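Local coordinates for period circadian protein homolog 2 (Mus musculus, PDB 3GDI), which acts in the mammalian circadian clock as a nuclear regulator of transcription, carrying tandem PAS domains that probably mediate its protein-protein interactions, at residues R165-T170 and E182-L187; L188-Q193 and R233-N238; K81-S86 and T126-K131. One frame throughout, in Å; residues are numbered along the deposited sequence.

Interaction 1 of 3, residues R165-T170 and E182-L187; sequences RIFTTT and ERAVPL
Leu-187, Arg-183 and Phe-167 carry this contact, in which the first strand of a PAS-fold sheet (166-171) receives the short helix 184-188 that follows its neighbouring strand 177-180. Three residues of 182-187 reach the strand, each in a different way. Leu-187 spreads its two methyls over the start of the strand: CD1 lies 3.6 Å from Arg-165 C and 3.8 Å from Phe-167 CD1, while CD2 packs on the aliphatic part of the Arg-165 side chain. A branched apolar residue suits this spot because its two methyls can serve different neighbours at once. Phe-167 stands where the strand and helix come closest. Its CG sits between the backbone N and the carbonyl carbon (chi1 70°), which turns CD2 to within 3.4 Å of Ala-184 CB. The small side chain of alanine suits so close an approach, and the Phe-167 ring also meets that of His-266 on strand 259-268. The third member, Arg-183, runs alongside Ile-166, both side chains pointing the same way, with Ile-166 CG2 3.7 Å from Arg-183 NH2. Its strongest polar partner is Asp-181, whose carboxylate forms a salt bridge with NE and also accepts a hydrogen bond from the backbone N of Thr-168, so that one acid ties the arginine to the strand. A face of the guanidinium lies over Ile-166 O, which is 3.0 Å from Arg-183 NE at an angle too poor for a hydrogen bond. At the rim of the group, near its plane, Thr-168 CG2 touches Arg-183 NH2 at 3.5 Å.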
loop_
_atom_site.group_PDB
_atom_site.type_symbol
_atom_site.label_atom_id
_atom_site.label_comp_id
_atom_site.label_asym_id
_atom_site.label_seq_id
_atom_site.Cartn_x
_atom_site.Cartn_y
_atom_site.Cartn_z
ATOM N N ARG A 165 4.786 -12.727 -21.710
ATOM C CA ARG A 165 4.565 -11.311 -21.438
ATOM C C ARG A 165 3.325 -11.277 -20.575
ATOM O O ARG A 165 2.255 -10.883 -21.012
ATOM C CB ARG A 165 4.347 -10.548 -22.749
ATOM C CG ARG A 165 5.379 -10.935 -23.780
ATOM C CD ARG A 165 5.883 -9.787 -24.610
ATOM N NE ARG A 165 4.933 -9.381 -25.636
ATOM C CZ ARG A 165 5.285 -8.802 -26.781
ATOM N NH1 ARG A 165 6.565 -8.569 -27.052
ATOM N NH2 ARG A 165 4.351 -8.441 -27.649
ATOM N N ILE A 166 3.496 -11.721 -19.339
ATOM C CA ILE A 166 2.423 -11.808 -18.365
ATOM C C ILE A 166 2.707 -10.994 -17.115
ATOM O O ILE A 166 3.777 -11.093 -16.517
ATOM C CB ILE A 166 2.222 -13.290 -17.933
ATOM C CG1 ILE A 166 1.899 -14.138 -19.160
ATOM C CG2 ILE A 166 1.120 -13.408 -16.861
ATOM C CD1 ILE A 166 1.764 -15.613 -18.850
ATOM N N PHE A 167 1.740 -10.183 -16.721
ATOM C CA PHE A 167 1.876 -9.403 -15.497
ATOM C C PHE A 167 0.515 -9.366 -14.793
ATOM O O PHE A 167 -0.520 -9.609 -15.418
ATOM C CB PHE A 167 2.374 -7.984 -15.793
ATOM C CG PHE A 167 1.374 -7.126 -16.477
ATOM C CD1 PHE A 167 1.202 -7.201 -17.851
ATOM C CD2 PHE A 167 0.617 -6.221 -15.751
ATOM C CE1 PHE A 167 0.286 -6.378 -18.507
ATOM C CE2 PHE A 167 -0.304 -5.391 -16.383
ATOM C CZ PHE A 167 -0.474 -5.467 -17.768
ATOM N N THR A 168 0.514 -9.088 -13.495
ATOM C CA THR A 168 -0.743 -9.033 -12.762
ATOM C C THR A 168 -0.968 -7.686 -12.085
ATOM O O THR A 168 -0.033 -6.943 -11.819
ATOM C CB THR A 168 -0.823 -10.121 -11.676
ATOM O OG1 THR A 168 0.018 -9.755 -10.578
ATOM C CG2 THR A 168 -0.358 -11.467 -12.224
ATOM N N THR A 169 -2.232 -7.380 -11.825
ATOM C CA THR A 169 -2.610 -6.148 -11.161
ATOM C C THR A 169 -3.640 -6.507 -10.103
ATOM O O THR A 169 -4.412 -7.462 -10.263
ATOM C CB THR A 169 -3.254 -5.159 -12.125
ATOM O OG1 THR A 169 -4.422 -5.756 -12.697
ATOM C CG2 THR A 169 -2.289 -4.770 -13.224
ATOM N N THR A 170 -3.642 -5.739 -9.020
ATOM C CA THR A 170 -4.583 -5.942 -7.929
ATOM C C THR A 170 -5.226 -4.600 -7.611
ATOM O O THR A 170 -4.557 -3.580 -7.635
ATOM C CB THR A 170 -3.864 -6.444 -6.667
ATOM O OG1 THR A 170 -3.194 -7.672 -6.963
ATOM C CG2 THR A 170 -4.859 -6.680 -5.529
ATOM N N GLU A 182 6.069 -7.057 -10.419
ATOM C CA GLU A 182 7.299 -6.691 -11.102
ATOM C C GLU A 182 7.372 -6.938 -12.596
ATOM O O GLU A 182 8.052 -6.198 -13.304
ATOM C CB GLU A 182 8.491 -7.367 -10.430
ATOM C CG GLU A 182 8.770 -6.861 -9.028
ATOM C CD GLU A 182 10.133 -7.283 -8.504
ATOM O OE1 GLU A 182 10.448 -6.949 -7.341
ATOM O OE2 GLU A 182 10.887 -7.943 -9.255
ATOM N N ARG A 183 6.686 -7.966 -13.081
ATOM C CA ARG A 183 6.725 -8.282 -14.502
ATOM C C ARG A 183 6.064 -7.193 -15.329
ATOM O O ARG A 183 6.265 -7.114 -16.542
ATOM C CB ARG A 183 6.041 -9.628 -14.767
ATOM C CG ARG A 183 6.670 -10.801 -14.022
ATOM C CD ARG A 183 5.937 -12.120 -14.289
ATOM N NE ARG A 183 4.551 -12.100 -13.825
ATOM C CZ ARG A 183 3.720 -13.139 -13.891
ATOM N NH1 ARG A 183 4.132 -14.288 -14.402
ATOM N NH2 ARG A 183 2.475 -13.030 -13.448
ATOM N N ALA A 184 5.287 -6.347 -14.664
ATOM C CA ALA A 184 4.575 -5.265 -15.333
ATOM C C ALA A 184 5.459 -4.086 -15.728
ATOM O O ALA A 184 5.220 -3.450 -16.759
ATOM C CB ALA A 184 3.434 -4.769 -14.446
ATOM N N VAL A 185 6.471 -3.782 -14.920
ATOM C CA VAL A 185 7.332 -2.649 -15.232
ATOM C C VAL A 185 7.874 -2.726 -16.659
ATOM O O VAL A 185 7.740 -1.782 -17.434
ATOM C CB VAL A 185 8.498 -2.528 -14.232
ATOM C CG1 VAL A 185 9.366 -1.351 -14.611
ATOM C CG2 VAL A 185 7.962 -2.334 -12.814
ATOM N N PRO A 186 8.484 -3.859 -17.033
ATOM C CA PRO A 186 9.018 -3.978 -18.393
ATOM C C PRO A 186 7.943 -3.986 -19.489
ATOM O O PRO A 186 8.224 -3.669 -20.646
ATOM C CB PRO A 186 9.792 -5.300 -18.347
ATOM C CG PRO A 186 10.199 -5.399 -16.922
ATOM C CD PRO A 186 8.954 -4.973 -16.195
ATOM N N LEU A 187 6.713 -4.345 -19.146
ATOM C CA LEU A 187 5.668 -4.384 -20.169
ATOM C C LEU A 187 4.814 -3.119 -20.237
ATOM O O LEU A 187 4.066 -2.930 -21.193
ATOM C CB LEU A 187 4.768 -5.608 -19.951
ATOM C CG LEU A 187 5.424 -6.989 -20.084
ATOM C CD1 LEU A 187 4.492 -8.050 -19.551
ATOM C CD2 LEU A 187 5.773 -7.265 -21.532
#

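Interaction 2 of 3, residues L188-Q193 and R233-N238; sequences LGYLPQ and RFRTRN
Gly-189 and Arg-237 press together in the tightly packed part of the contact, with Gly-189 C 3.4 Å from Arg-237 CB. A side chain on Gly-189 would collide with that CB, and the positive phi of the residue (98°) would itself jam a CB against the preceding carbonyl, so glycine is called for twice over. Just before it, Leu-188 O accepts a nearly straight bond from Arg-237 N (2.8 Å, 172°). Next to this bond, Leu-188 crosses Phe-234 at about a right angle, with Leu-188 CD1 3.7 Å from Phe-234 CE2, in apolar packing that extends to Ile-242 and Leu-244 on strand 241-252. In PAS-fold terms, the chain leaving helix 184-188 is fastened here to the far end of the edge strand 227-235. Tyr-190 leads outward to the looser side. Arg-237 CB stands over one face of its ring, 4.2 Å from the centroid and 8° off the normal, a CH-pi contact, and the arginine then bends at chi2 to bring CD within 3.4 Å of Tyr-190 CD2. At the partly exposed rim a water joins the polar ends: it hydrogen-bonds to Tyr-190 OH at 2.9 Å, donates to Thr-236 O and takes a weak bond from Arg-235 NH2. The guanidinium of Arg-235, turned steeply to the tyrosine ring, is gripped mainly by a salt bridge to Glu-286 and by Val-202 O.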
loop_
_atom_site.group_PDB
_atom_site.type_symbol
_atom_site.label_atom_id
_atom_site.label_comp_id
_atom_site.label_asym_id
_atom_site.label_seq_id
_atom_site.Cartn_x
_atom_site.Cartn_y
_atom_site.Cartn_z
ATOM N N LEU A 188 4.934 -2.243 -19.238
ATOM C CA LEU A 188 4.132 -1.023 -19.217
ATOM C C LEU A 188 4.907 0.281 -19.255
ATOM O O LEU A 188 4.420 1.273 -19.782
ATOM C CB LEU A 188 3.224 -1.019 -17.986
ATOM C CG LEU A 188 2.174 -2.124 -17.907
ATOM C CD1 LEU A 188 1.333 -1.878 -16.679
ATOM C CD2 LEU A 188 1.307 -2.143 -19.166
ATOM N N GLY A 189 6.108 0.292 -18.699
ATOM C CA GLY A 189 6.881 1.522 -18.689
ATOM C C GLY A 189 6.757 2.267 -17.366
ATOM O O GLY A 189 7.583 3.132 -17.053
ATOM N N TYR A 190 5.728 1.940 -16.587
ATOM C CA TYR A 190 5.539 2.584 -15.294
ATOM C C TYR A 190 6.237 1.791 -14.211
ATOM O O TYR A 190 6.422 0.586 -14.345
ATOM C CB TYR A 190 4.063 2.639 -14.896
ATOM C CG TYR A 190 3.148 3.419 -15.796
ATOM C CD1 TYR A 190 2.252 2.764 -16.641
ATOM C CD2 TYR A 190 3.127 4.811 -15.758
ATOM C CE1 TYR A 190 1.348 3.480 -17.420
ATOM C CE2 TYR A 190 2.231 5.540 -16.535
ATOM C CZ TYR A 190 1.343 4.873 -17.359
ATOM O OH TYR A 190 0.434 5.594 -18.104
ATOM N N LEU A 191 6.621 2.472 -13.136
ATOM C CA LEU A 191 7.214 1.797 -11.986
ATOM C C LEU A 191 6.017 1.592 -11.038
ATOM O O LEU A 191 5.076 2.395 -11.032
ATOM C CB LEU A 191 8.294 2.663 -11.350
ATOM C CG LEU A 191 9.492 2.956 -12.268
ATOM C CD1 LEU A 191 10.618 3.600 -11.439
ATOM C CD2 LEU A 191 9.991 1.660 -12.920
ATOM N N PRO A 192 6.025 0.519 -10.236
ATOM C CA PRO A 192 4.892 0.281 -9.331
ATOM C C PRO A 192 4.276 1.505 -8.667
ATOM O O PRO A 192 3.058 1.640 -8.628
ATOM C CB PRO A 192 5.463 -0.700 -8.319
ATOM C CG PRO A 192 6.432 -1.503 -9.158
ATOM C CD PRO A 192 7.131 -0.412 -9.944
ATOM N N GLN A 193 5.114 2.407 -8.171
ATOM C CA GLN A 193 4.642 3.592 -7.474
ATOM C C GLN A 193 3.888 4.603 -8.315
ATOM O O GLN A 193 3.220 5.483 -7.760
ATOM C CB GLN A 193 5.807 4.299 -6.771
ATOM C CG GLN A 193 6.948 4.737 -7.675
ATOM C CD GLN A 193 8.075 3.699 -7.770
ATOM O OE1 GLN A 193 9.217 4.044 -8.060
ATOM N NE2 GLN A 193 7.753 2.430 -7.527
ATOM N N ARG A 233 -7.705 -2.754 -23.885
ATOM C CA ARG A 233 -6.525 -1.966 -24.194
ATOM C C ARG A 233 -6.098 -1.197 -22.956
ATOM O O ARG A 233 -6.908 -0.547 -22.311
ATOM C CB ARG A 233 -6.811 -1.038 -25.366
ATOM C CG ARG A 233 -6.751 -1.779 -26.692
ATOM C CD ARG A 233 -7.210 -0.928 -27.839
ATOM N NE ARG A 233 -8.592 -0.503 -27.652
ATOM C CZ ARG A 233 -9.260 0.272 -28.500
ATOM N NH1 ARG A 233 -8.671 0.711 -29.607
ATOM N NH2 ARG A 233 -10.522 0.609 -28.238
ATOM N N PHE A 234 -4.815 -1.299 -22.627
ATOM C CA PHE A 234 -4.236 -0.663 -21.448
ATOM C C PHE A 234 -3.153 0.335 -21.885
ATOM O O PHE A 234 -2.272 -0.012 -22.682
ATOM C CB PHE A 234 -3.611 -1.751 -20.580
ATOM C CG PHE A 234 -3.311 -1.322 -19.178
ATOM C CD1 PHE A 234 -4.175 -1.673 -18.133
ATOM C CD2 PHE A 234 -2.164 -0.590 -18.888
ATOM C CE1 PHE A 234 -3.897 -1.302 -16.814
ATOM C CE2 PHE A 234 -1.879 -0.212 -17.575
ATOM C CZ PHE A 234 -2.747 -0.570 -16.534
ATOM N N ARG A 235 -3.204 1.561 -21.366
ATOM C CA ARG A 235 -2.225 2.573 -21.733
ATOM C C ARG A 235 -0.874 2.407 -21.045
ATOM O O ARG A 235 -0.798 2.142 -19.845
ATOM C CB ARG A 235 -2.768 3.968 -21.439
ATOM C CG ARG A 235 -1.825 5.093 -21.855
ATOM C CD ARG A 235 -2.577 6.407 -22.044
ATOM N NE ARG A 235 -3.429 6.708 -20.899
ATOM C CZ ARG A 235 -2.972 7.015 -19.691
ATOM N NH1 ARG A 235 -3.819 7.266 -18.701
ATOM N NH2 ARG A 235 -1.663 7.087 -19.477
ATOM N N THR A 236 0.200 2.569 -21.809
ATOM C CA THR A 236 1.528 2.437 -21.239
ATOM C C THR A 236 2.106 3.818 -20.941
ATOM O O THR A 236 1.471 4.844 -21.205
ATOM C CB THR A 236 2.486 1.678 -22.183
ATOM O OG1 THR A 236 2.866 2.527 -23.273
ATOM C CG2 THR A 236 1.807 0.433 -22.738
ATOM N N ARG A 237 3.319 3.824 -20.397
ATOM C CA ARG A 237 4.015 5.046 -20.020
ATOM C C ARG A 237 4.214 6.000 -21.195
ATOM O O ARG A 237 4.158 7.209 -21.017
ATOM C CB ARG A 237 5.373 4.682 -19.404
ATOM C CG ARG A 237 6.170 5.839 -18.810
ATOM C CD ARG A 237 5.464 6.432 -17.607
ATOM N NE ARG A 237 6.379 7.097 -16.676
ATOM C CZ ARG A 237 7.201 8.097 -16.997
ATOM N NH1 ARG A 237 7.243 8.566 -18.239
ATOM N NH2 ARG A 237 7.980 8.635 -16.065
ATOM N N ASN A 238 4.442 5.460 -22.390
ATOM C CA ASN A 238 4.664 6.301 -23.562
ATOM C C ASN A 238 3.381 6.729 -24.277
ATOM O O ASN A 238 3.424 7.204 -25.414
ATOM C CB ASN A 238 5.626 5.605 -24.543
ATOM C CG ASN A 238 4.994 4.420 -25.283
ATOM O OD1 ASN A 238 5.702 3.585 -25.847
ATOM N ND2 ASN A 238 3.670 4.355 -25.295
HETATM O O HOH W 1 0.713 7.512 -20.203
#

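Interaction 3 of 3, residues K81-S86 and T126-K131; sequences KLPPWS and TPYLVK
Trp-85, Pro-83 and Leu-82 belong to a loop that crosses strand 121-131, where they meet Tyr-128 and Pro-127. The backbones join in a single bridge centred on Pro-84 and Leu-129. Leu-129 N donates to Pro-83 O, and Trp-85 N donates to Leu-129 O at 3.3 Å; both bonds are weak. Proline is well placed between them, since the bridge asks no N-H of this position and the donor comes from the next residue. Tyr-128 sits between Pro-83 and Trp-85. Its CG lies anti to its own carbonyl carbon (chi1 -67°), and from there the CD1 edge of the ring is turned to Pro-83, whose O sits near the ring plane, 3.7 Å from Tyr-128 CD1, and whose CG packs against the same carbon. This contact falls within the PAS-A domain, on a five-stranded antiparallel sheet: Thr-126, Tyr-128 and Val-130 bond to strand 142-150, while Leu-129 offers its N-H and carbonyl to the loop. Across the ring, Tyr-128 CD2 meets the indole, lying 3.3 Å from Trp-85 CZ3 in an oblique pair with planes at 60° and six-membered ring centroids 4.6 Å apart. A serine in place of Tyr-128 would probably open a gap between Pro-83 and Trp-85 and leave the indole freer to turn. Val-130, two residues on and on the same strand face as Tyr-128, gives its CG2 methyl to Trp-85 CB, 3.8 Å away. On the alternate face, Leu-82 CD2 packs on Pro-127 CB at 3.4 Å. The outer side of the loop borders the second subunit, where Pro-83 lies against Glu-298 and Pro-84 against Gln-294 of that neighbouring chain.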
loop_
_atom_site.group_PDB
_atom_site.type_symbol
_atom_site.label_atom_id
_atom_site.label_comp_id
_atom_site.label_asym_id
_atom_site.label_seq_id
_atom_site.Cartn_x
_atom_site.Cartn_y
_atom_site.Cartn_z
ATOM N N LYS A 81 12.950 -3.153 7.980
ATOM C CA LYS A 81 12.637 -3.939 6.794
ATOM C C LYS A 81 13.974 -4.469 6.309
ATOM O O LYS A 81 14.955 -4.467 7.054
ATOM C CB LYS A 81 12.014 -3.070 5.701
ATOM C CG LYS A 81 10.727 -2.386 6.102
ATOM C CD LYS A 81 10.188 -1.525 4.976
ATOM C CE LYS A 81 8.920 -0.805 5.404
ATOM N NZ LYS A 81 8.403 0.125 4.362
ATOM N N LEU A 82 14.021 -4.915 5.062
ATOM C CA LEU A 82 15.262 -5.428 4.491
ATOM C C LEU A 82 15.779 -6.656 5.233
ATOM O O LEU A 82 15.505 -6.847 6.420
ATOM C CB LEU A 82 16.360 -4.359 4.535
ATOM C CG LEU A 82 15.969 -2.885 4.591
ATOM C CD1 LEU A 82 16.616 -2.253 5.817
ATOM C CD2 LEU A 82 16.407 -2.180 3.318
ATOM N N PRO A 83 16.530 -7.513 4.527
ATOM C CA PRO A 83 17.092 -8.719 5.129
ATOM C C PRO A 83 18.616 -8.609 5.238
ATOM O O PRO A 83 19.287 -8.190 4.290
ATOM C CB PRO A 83 16.671 -9.798 4.151
ATOM C CG PRO A 83 16.905 -9.109 2.837
ATOM C CD PRO A 83 16.418 -7.676 3.065
ATOM N N PRO A 84 19.181 -8.969 6.403
ATOM C CA PRO A 84 20.633 -8.898 6.587
ATOM C C PRO A 84 21.300 -9.759 5.518
ATOM O O PRO A 84 20.805 -10.839 5.201
ATOM C CB PRO A 84 20.826 -9.469 7.987
ATOM C CG PRO A 84 19.555 -9.077 8.687
ATOM C CD PRO A 84 18.514 -9.396 7.645
ATOM N N TRP A 85 22.407 -9.291 4.954
ATOM C CA TRP A 85 23.080 -10.073 3.927
ATOM C C TRP A 85 23.520 -11.406 4.512
ATOM O O TRP A 85 24.512 -11.473 5.243
ATOM C CB TRP A 85 24.301 -9.332 3.382
ATOM C CG TRP A 85 24.849 -9.976 2.146
ATOM C CD1 TRP A 85 25.365 -11.236 2.035
ATOM C CD2 TRP A 85 24.891 -9.410 0.831
ATOM N NE1 TRP A 85 25.720 -11.490 0.734
ATOM C CE2 TRP A 85 25.440 -10.387 -0.027
ATOM C CE3 TRP A 85 24.514 -8.172 0.293
ATOM C CZ2 TRP A 85 25.625 -10.164 -1.397
ATOM C CZ3 TRP A 85 24.698 -7.950 -1.070
ATOM C CH2 TRP A 85 25.248 -8.943 -1.898
ATOM N N SER A 86 22.779 -12.462 4.186
ATOM C CA SER A 86 23.073 -13.808 4.676
ATOM C C SER A 86 23.267 -13.830 6.192
ATOM O O SER A 86 22.326 -14.080 6.946
ATOM C CB SER A 86 24.327 -14.358 3.988
ATOM O OG SER A 86 24.158 -14.398 2.583
ATOM N N THR A 126 17.575 -4.229 -5.144
ATOM C CA THR A 126 17.349 -5.141 -4.033
ATOM C C THR A 126 18.188 -4.603 -2.880
ATOM O O THR A 126 19.408 -4.467 -3.001
ATOM C CB THR A 126 17.805 -6.573 -4.365
ATOM O OG1 THR A 126 17.459 -6.892 -5.718
ATOM C CG2 THR A 126 17.117 -7.568 -3.441
ATOM N N PRO A 127 17.538 -4.279 -1.751
ATOM C CA PRO A 127 18.162 -3.740 -0.543
ATOM C C PRO A 127 18.629 -4.766 0.482
ATOM O O PRO A 127 17.878 -5.669 0.863
ATOM C CB PRO A 127 17.065 -2.852 0.017
ATOM C CG PRO A 127 15.861 -3.696 -0.223
ATOM C CD PRO A 127 16.069 -4.214 -1.638
ATOM N N TYR A 128 19.867 -4.600 0.941
ATOM C CA TYR A 128 20.453 -5.489 1.939
ATOM C C TYR A 128 21.057 -4.680 3.084
ATOM O O TYR A 128 21.747 -3.687 2.854
ATOM C CB TYR A 128 21.544 -6.354 1.304
ATOM C CG TYR A 128 21.021 -7.342 0.296
ATOM C CD1 TYR A 128 20.086 -8.310 0.666
ATOM C CD2 TYR A 128 21.460 -7.318 -1.026
ATOM C CE1 TYR A 128 19.600 -9.234 -0.259
ATOM C CE2 TYR A 128 20.985 -8.238 -1.963
ATOM C CZ TYR A 128 20.055 -9.194 -1.572
ATOM O OH TYR A 128 19.586 -10.113 -2.485
ATOM N N LEU A 129 20.789 -5.107 4.315
ATOM C CA LEU A 129 21.320 -4.427 5.491
ATOM C C LEU A 129 22.765 -4.907 5.689
ATOM O O LEU A 129 23.016 -6.111 5.751
ATOM C CB LEU A 129 20.459 -4.769 6.709
ATOM C CG LEU A 129 20.385 -3.763 7.860
ATOM C CD1 LEU A 129 19.311 -4.207 8.849
ATOM C CD2 LEU A 129 21.738 -3.645 8.542
ATOM N N VAL A 130 23.709 -3.969 5.777
ATOM C CA VAL A 130 25.129 -4.310 5.936
ATOM C C VAL A 130 25.934 -3.296 6.763
ATOM O O VAL A 130 25.766 -2.086 6.618
ATOM C CB VAL A 130 25.806 -4.469 4.546
ATOM C CG1 VAL A 130 27.314 -4.504 4.689
ATOM C CG2 VAL A 130 25.328 -5.744 3.886
ATOM N N LYS A 131 26.823 -3.806 7.616
ATOM C CA LYS A 131 27.665 -2.968 8.474
ATOM C C LYS A 131 28.975 -2.525 7.809
ATOM O O LYS A 131 29.542 -3.244 6.985
ATOM C CB LYS A 131 28.000 -3.713 9.769
ATOM C CG LYS A 131 26.815 -3.974 10.685
ATOM C CD LYS A 131 27.257 -4.738 11.927
ATOM C CE LYS A 131 28.335 -3.978 12.697
ATOM N NZ LYS A 131 28.927 -4.789 13.804
#

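Overall arrangement
Along the chain, interaction 3 closes first, then interaction 1, then interaction 2. Interactions 1 and 2 are neighbours, their centres 9 Å apart, and share the second PAS sheet: 165-170 lies on an inner strand and 233-235 on an outermost one, with helix 184-188 and the turn after it bridging between them. They touch through Val-185 on Leu-191 and Phe-167 on Leu-188, so the two contacts pack directly against each other. Interaction 3 belongs to the first PAS sheet, its centre about 25 Å and 29 Å from theirs. Phe-105 of that first sheet packs against both Val-185 and Leu-191, so the two tandem domains meet beside interactions 1 and 2, while interaction 3 borders the other subunit.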